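Local coordinates for protein putative oxidoreductase (PDB 3C1A) that probably acts as an NAD(P)-dependent oxidoreductase of the GFO/IDH/MocA family, pairing a Rossmann-type nucleotide-binding domain with a C-terminal sheet domain, at residues 304-307 / 308-311; 165-168 / 169-172. All blocks are in the same frame, centred on the assembly; numbering follows the deposited sequence.

Contact 1: residues 304-307 / 308-311; sequences GLRV and VRVL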
loop_
_atom_site.group_PDB
_atom_site.type_symbol
_atom_site.label_atom_id
_atom_site.label_comp_id
_atom_site.label_asym_id
_atom_site.label_seq_id
_atom_site.Cartn_x
_atom_site.Cartn_y
_atom_site.Cartn_z
ATOM N N GLY A 304 -3.587 7.788 3.316
ATOM C CA GLY A 304 -2.227 7.965 2.784
ATOM C C GLY A 304 -1.524 9.118 3.476
ATOM O O GLY A 304 -0.329 9.032 3.819
ATOM N N LEU A 305 -2.269 10.189 3.707
ATOM C CA LEU A 305 -1.697 11.335 4.418
ATOM C C LEU A 305 -1.292 10.961 5.866
ATOM O O LEU A 305 -0.195 11.328 6.349
ATOM C CB LEU A 305 -2.658 12.520 4.366
ATOM C CG LEU A 305 -2.404 13.718 5.298
ATOM C CD1 LEU A 305 -1.018 14.331 5.135
ATOM C CD2 LEU A 305 -3.447 14.742 5.005
ATOM N N ARG A 306 -2.165 10.246 6.548
ATOM C CA ARG A 306 -1.924 9.872 7.946
ATOM C C ARG A 306 -0.722 8.918 8.043
ATOM O O ARG A 306 0.039 8.997 9.000
ATOM C CB ARG A 306 -3.166 9.232 8.553
ATOM C CG ARG A 306 -4.348 10.177 8.667
ATOM C CD ARG A 306 -5.654 9.406 8.878
ATOM N NE ARG A 306 -5.543 8.492 9.999
ATOM C CZ ARG A 306 -6.221 7.361 10.150
ATOM N NH1 ARG A 306 -7.158 7.019 9.284
ATOM N NH2 ARG A 306 -6.009 6.600 11.216
ATOM N N VAL A 307 -0.585 8.012 7.063
ATOM C CA VAL A 307 0.591 7.097 6.959
ATOM C C VAL A 307 1.874 7.908 6.797
ATOM O O VAL A 307 2.886 7.573 7.423
ATOM C CB VAL A 307 0.502 6.175 5.761
ATOM C CG1 VAL A 307 1.821 5.453 5.523
ATOM C CG2 VAL A 307 -0.740 5.167 5.903
ATOM N N VAL A 308 1.840 8.915 5.911
ATOM C CA VAL A 308 2.994 9.815 5.712
ATOM C C VAL A 308 3.369 10.550 6.995
ATOM O O VAL A 308 4.573 10.769 7.301
ATOM C CB VAL A 308 2.772 10.833 4.556
ATOM C CG1 VAL A 308 3.843 11.968 4.564
ATOM C CG2 VAL A 308 2.825 10.163 3.194
ATOM N N ARG A 309 2.362 10.914 7.771
ATOM C CA ARG A 309 2.622 11.617 9.044
ATOM C C ARG A 309 3.381 10.724 10.017
ATOM O O ARG A 309 4.361 11.124 10.613
ATOM C CB ARG A 309 1.324 12.125 9.680
ATOM C CG ARG A 309 1.602 12.877 10.986
ATOM C CD ARG A 309 0.377 13.505 11.601
ATOM N NE ARG A 309 -0.211 14.509 10.732
ATOM C CZ ARG A 309 -1.351 14.355 10.069
ATOM N NH1 ARG A 309 -2.047 13.230 10.164
ATOM N NH2 ARG A 309 -1.804 15.335 9.306
ATOM N N VAL A 310 2.959 9.481 10.134
ATOM C CA VAL A 310 3.579 8.551 11.051
ATOM C C VAL A 310 5.002 8.219 10.568
ATOM O O VAL A 310 5.920 8.088 11.367
ATOM C CB VAL A 310 2.773 7.218 11.129
ATOM C CG1 VAL A 310 3.544 6.164 11.915
ATOM C CG2 VAL A 310 1.390 7.423 11.710
ATOM N N LEU A 311 5.180 8.027 9.259
ATOM C CA LEU A 311 6.491 7.641 8.763
ATOM C C LEU A 311 7.507 8.737 9.042
ATOM O O LEU A 311 8.638 8.445 9.459
ATOM C CB LEU A 311 6.431 7.318 7.290
ATOM C CG LEU A 311 5.683 6.023 7.002
ATOM C CD1 LEU A 311 5.567 5.876 5.533
ATOM C CD2 LEU A 311 6.451 4.870 7.660
#
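Four successive i to i+4 bonds join 304-307 to 308-311 as one turn after another of helix 301-314, from V308 N to G304 O at 3.0 Å through to L311 N on V307 O, also 3.0 Å. V307 and L311, one turn apart, lie side by side and point the same way, with V307 CG1 3.8 Å from L311 CD1. V307 CG1 stands anti to its own backbone N (chi1 169°), which turns this methyl along the helix to the leucine. L311 CG also rests against the carbonyl oxygen V307 O at 3.2 Å. In helix 301-314, the last of the chain, L311 packs on helix 168-184, while L305, on a different side, packs on helix 106-119. R306 and R309, i to i+3 neighbours, carry the polar part of the contact. R309 folds back at chi3 (-62°), bringing NH1 to 4.1 Å from R306 CG, a contact with the aliphatic part of the chain. Though the guanidinium planes are turned only 20° from each other, the groups do not meet: R306 NE and R309 NH1 are 5.9 Å apart. R306 NE forms a salt bridge with D187 OD1, and the R309 side chain also touches D187.

Contact 2: residues 165-168 / 169-172; sequences GVPM and LWDW
M168, present as selenomethionine, lies against one face of the W172 indole in a Met-aromatic contact. SE sits 4.3 Å from the centroid of the W172 six-membered ring, 19° off its normal, while M168 CG makes a CH-pi contact 4.2 Å from the centroid of the five-membered ring. The chain thus spans both rings: it runs extended through chi1 (173°) and chi2, then bends at chi3, about the CG-SE bond, which turns the terminal CE aside. Smaller apolar contacts add to this. V166 CG1 reaches D171 CB at 3.8 Å, the two side chains crossing at about a right angle, and P167 CB lies obliquely to the W170 ring, 4.2 Å from CD1.

Among the backbone bonds, P167 O takes two N-H groups: a nearly straight bond from D171 N at 3.0 Å, in the carbonyl plane, and a weak, bent one from W170 N. The next bond in the series runs from W172 N to M168 O, 2.8 Å.

One water bridges the loop and the helix, donating to V166 O at 2.6 Å and to D171 OD2 at 2.7 Å. The same D171 oxygen forms a salt bridge with R20, which ties the helix start to the Rossmann domain.

P167 occupies the N-cap position of helix 168-184. Its carbonyl opens the i to i+4 series, as at the first turn of an alpha-helix, here where a loop enters a helix packed on the C-terminal domain's sheet.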
loop_
_atom_site.group_PDB
_atom_site.type_symbol
_atom_site.label_atom_id
_atom_site.label_comp_id
_atom_site.label_asym_id
_atom_site.label_seq_id
_atom_site.Cartn_x
_atom_site.Cartn_y
_atom_site.Cartn_z
ATOM N N GLY A 165 18.394 4.700 -2.692
ATOM C CA GLY A 165 17.075 4.126 -2.839
ATOM C C GLY A 165 16.114 4.695 -1.807
ATOM O O GLY A 165 16.539 5.285 -0.790
ATOM N N VAL A 166 14.817 4.596 -2.113
ATOM C CA VAL A 166 13.750 4.952 -1.163
ATOM C C VAL A 166 13.993 4.170 0.127
ATOM O O VAL A 166 14.095 2.935 0.101
ATOM C CB VAL A 166 12.316 4.686 -1.738
ATOM C CG1 VAL A 166 11.235 5.012 -0.735
ATOM C CG2 VAL A 166 12.073 5.507 -2.971
ATOM N N PRO A 167 14.120 4.871 1.270
ATOM C CA PRO A 167 14.404 4.165 2.513
ATOM C C PRO A 167 13.365 3.139 2.850
ATOM O O PRO A 167 12.162 3.428 2.722
ATOM C CB PRO A 167 14.375 5.290 3.568
ATOM C CG PRO A 167 14.646 6.480 2.818
ATOM C CD PRO A 167 13.992 6.314 1.521
HETATM N N MSE A 168 13.842 1.953 3.257
HETATM C CA MSE A 168 13.002 0.826 3.706
HETATM C C MSE A 168 11.868 1.286 4.639
HETATM O O MSE A 168 10.750 0.841 4.497
HETATM C CB MSE A 168 13.894 -0.206 4.427
HETATM C CG MSE A 168 13.151 -1.306 5.077
HETATM SE SE MSE A 168 14.304 -2.636 5.808
HETATM C CE MSE A 168 15.083 -1.497 7.272
ATOM N N LEU A 169 12.150 2.188 5.579
ATOM C CA LEU A 169 11.127 2.656 6.551
ATOM C C LEU A 169 9.898 3.158 5.774
ATOM O O LEU A 169 8.760 2.821 6.093
ATOM C CB LEU A 169 11.695 3.773 7.456
ATOM C CG LEU A 169 10.905 4.236 8.694
ATOM C CD1 LEU A 169 11.832 4.354 9.944
ATOM C CD2 LEU A 169 10.144 5.531 8.443
ATOM N N TRP A 170 10.140 3.935 4.726
ATOM C CA TRP A 170 9.057 4.542 3.956
ATOM C C TRP A 170 8.435 3.536 3.043
ATOM O O TRP A 170 7.222 3.371 3.052
ATOM C CB TRP A 170 9.564 5.717 3.141
ATOM C CG TRP A 170 9.765 6.907 4.025
ATOM C CD1 TRP A 170 10.825 7.156 4.835
ATOM C CD2 TRP A 170 8.827 7.957 4.241
ATOM N NE1 TRP A 170 10.629 8.324 5.524
ATOM C CE2 TRP A 170 9.404 8.840 5.184
ATOM C CE3 TRP A 170 7.566 8.245 3.729
ATOM C CZ2 TRP A 170 8.762 9.996 5.606
ATOM C CZ3 TRP A 170 6.924 9.389 4.161
ATOM C CH2 TRP A 170 7.524 10.250 5.080
ATOM N N ASP A 171 9.271 2.898 2.248
ATOM C CA ASP A 171 8.824 1.975 1.210
ATOM C C ASP A 171 8.093 0.768 1.812
ATOM O O ASP A 171 6.918 0.564 1.536
ATOM C CB ASP A 171 10.036 1.588 0.361
ATOM C CG ASP A 171 9.714 0.693 -0.816
ATOM O OD1 ASP A 171 8.535 0.512 -1.208
ATOM O OD2 ASP A 171 10.695 0.159 -1.373
ATOM N N TRP A 172 8.768 -0.019 2.646
ATOM C CA TRP A 172 8.109 -1.151 3.299
ATOM C C TRP A 172 7.204 -0.687 4.418
ATOM O O TRP A 172 6.163 -1.237 4.618
ATOM C CB TRP A 172 9.128 -2.135 3.881
ATOM C CG TRP A 172 10.102 -2.728 2.901
ATOM C CD1 TRP A 172 10.398 -2.286 1.630
ATOM C CD2 TRP A 172 10.958 -3.859 3.135
ATOM N NE1 TRP A 172 11.365 -3.097 1.063
ATOM C CE2 TRP A 172 11.726 -4.060 1.964
ATOM C CE3 TRP A 172 11.128 -4.735 4.202
ATOM C CZ2 TRP A 172 12.648 -5.095 1.849
ATOM C CZ3 TRP A 172 12.050 -5.741 4.086
ATOM C CH2 TRP A 172 12.815 -5.900 2.935
HETATM O O HOH W 1 13.176 0.587 -0.379
#

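Overall arrangement
Along the chain contact 2 comes first, at the start of helix 168-184 after strand 148-158, and contact 1 follows near the C-terminus on helix 301-314. Their centres are 13 Å apart, and the two helices pack directly: L311 CD1 meets W170 CE3 at 3.6 Å, and L311 O lies 3.4 Å from L169 CD2. Residues 169-172 also meet the mixed sheet, L169 on strand 204-215 and W172 on strand 148-158, while L305 of contact 1 reaches helix 106-119, which connects strands 95-99 and 123-126 of the parallel Rossmann sheet. Helix 301-314 thus touches both a helix of the Rossmann part and helix 168-184 of the C-terminal domain, consistent with a place at the junction of the two.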